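Local coordinates for fibronectin type III domain-containing protein (Simiduia agarivorans, PDB 6P2K) that probably hydrolyses beta-glucan chains, most likely xyloglucan, as a two-propeller glycoside hydrolase of family 74, at residues L543-H546 with T551-V554. Sequence-based numbering, arbitrary orientation.
Sequences LDYH and TLPV. With ZN (zinc ion), chain O.
Helix 539-547 sits in the connection between strands 532-536 and 555-559, the last two of a four-stranded propeller blade, and the chain leaving it folds back so that L552 packs on Y545. The CD1 methyl of L552 lies over one face of the phenol, 3.9 Å from the centroid of the Y545 ring and 15° off its normal, a CH-pi contact displaced toward the rim near CE1 and CZ. L552 CB covers the root of the same ring, 3.8 Å from Y545 CG. With CG of L552 anti to its own nitrogen (chi1 179°) and chi2 near 78°, CD1 is carried along the ring from Y545 CG toward Y545 CZ. The T551-L552 peptide adds backbone packing: L552 N is 3.8 Å from Y545 CB, and T551 C approaches Y545 CD2 obliquely at 4.0 Å.

In this beta-propeller of antiparallel four-stranded blades, the helix and the loop after it lie at the surface, where subunits meet. Y545 has a cation-pi partner in R548 and an edge-to-face one in W457 of the second subunit, while T551 OG1 bonds to K503 and to S380 O of the third subunit. One residue before the tyrosine, D544 OD2 binds a zinc ion at 2.2 Å. Two waters and D544 OD2 of the second subunit complete the four ligands, making the zinc a bridge between the two copies.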
loop_
_atom_site.group_PDB
_atom_site.type_symbol
_atom_site.label_atom_id
_atom_site.label_comp_id
_atom_site.label_asym_id
_atom_site.label_seq_id
_atom_site.Cartn_x
_atom_site.Cartn_y
_atom_site.Cartn_z
ATOM N N LEU B 543 -0.931 18.396 12.009
ATOM C CA LEU B 543 -0.963 17.447 10.907
ATOM C C LEU B 543 -1.542 16.103 11.341
ATOM O O LEU B 543 -2.177 15.420 10.530
ATOM C CB LEU B 543 0.437 17.290 10.312
ATOM C CG LEU B 543 0.852 18.512 9.482
ATOM C CD1 LEU B 543 2.356 18.587 9.267
ATOM C CD2 LEU B 543 0.122 18.518 8.146
ATOM N N ASP B 544 -1.349 15.714 12.610
ATOM C CA ASP B 544 -1.993 14.503 13.118
ATOM C C ASP B 544 -3.506 14.598 12.962
ATOM O O ASP B 544 -4.152 13.666 12.470
ATOM C CB ASP B 544 -1.602 14.250 14.589
ATOM C CG ASP B 544 -0.165 13.775 14.736
ATOM O OD1 ASP B 544 0.469 13.451 13.710
ATOM O OD2 ASP B 544 0.326 13.722 15.882
ATOM N N TYR B 545 -4.087 15.736 13.349
ATOM C CA TYR B 545 -5.525 15.927 13.194
ATOM C C TYR B 545 -5.923 15.969 11.725
ATOM O O TYR B 545 -6.943 15.389 11.338
ATOM C CB TYR B 545 -5.971 17.212 13.892
ATOM C CG TYR B 545 -6.241 17.048 15.365
ATOM C CD1 TYR B 545 -5.207 16.771 16.252
ATOM C CD2 TYR B 545 -7.527 17.174 15.875
ATOM C CE1 TYR B 545 -5.446 16.622 17.602
ATOM C CE2 TYR B 545 -7.775 17.025 17.226
ATOM C CZ TYR B 545 -6.728 16.749 18.084
ATOM O OH TYR B 545 -6.963 16.602 19.429
ATOM N N HIS B 546 -5.134 16.655 10.894
ATOM C CA HIS B 546 -5.502 16.791 9.489
ATOM C C HIS B 546 -5.557 15.437 8.798
ATOM O O HIS B 546 -6.459 15.179 7.991
ATOM C CB HIS B 546 -4.525 17.712 8.758
ATOM C CG HIS B 546 -4.751 17.752 7.279
ATOM N ND1 HIS B 546 -4.235 16.802 6.420
ATOM C CD2 HIS B 546 -5.465 18.607 6.509
ATOM C CE1 HIS B 546 -4.612 17.078 5.186
ATOM N NE2 HIS B 546 -5.356 18.170 5.212
ATOM N N THR B 551 -9.593 18.756 12.312
ATOM C CA THR B 551 -8.889 20.029 12.353
ATOM C C THR B 551 -8.600 20.407 13.795
ATOM O O THR B 551 -9.507 20.421 14.631
ATOM C CB THR B 551 -9.697 21.139 11.675
ATOM O OG1 THR B 551 -10.164 20.677 10.404
ATOM C CG2 THR B 551 -8.827 22.366 11.470
ATOM N N LEU B 552 -7.352 20.699 14.074
ATOM C CA LEU B 552 -6.918 21.201 15.371
ATOM C C LEU B 552 -6.956 22.724 15.363
ATOM O O LEU B 552 -6.369 23.343 14.469
ATOM C CB LEU B 552 -5.509 20.728 15.683
ATOM C CG LEU B 552 -4.922 21.214 17.005
ATOM C CD1 LEU B 552 -5.492 20.407 18.164
ATOM C CD2 LEU B 552 -3.406 21.123 16.974
ATOM N N PRO B 553 -7.636 23.360 16.318
ATOM C CA PRO B 553 -7.712 24.827 16.313
ATOM C C PRO B 553 -6.338 25.462 16.452
ATOM O O PRO B 553 -5.437 24.914 17.090
ATOM C CB PRO B 553 -8.592 25.143 17.530
ATOM C CG PRO B 553 -9.368 23.891 17.774
ATOM C CD PRO B 553 -8.446 22.768 17.394
ATOM N N VAL B 554 -6.182 26.632 15.833
ATOM C CA VAL B 554 -5.012 27.467 16.081
ATOM C C VAL B 554 -5.216 28.157 17.423
ATOM O O VAL B 554 -6.291 28.060 18.026
ATOM C CB VAL B 554 -4.786 28.496 14.960
ATOM C CG1 VAL B 554 -4.597 27.801 13.620
ATOM C CG2 VAL B 554 -5.947 29.480 14.898
HETATM ZN ZN ZN O . -1.141 13.317 17.536
HETATM O O HOH W 1 0.125 13.159 19.054
HETATM O O HOH W 2 -2.739 14.677 17.936
#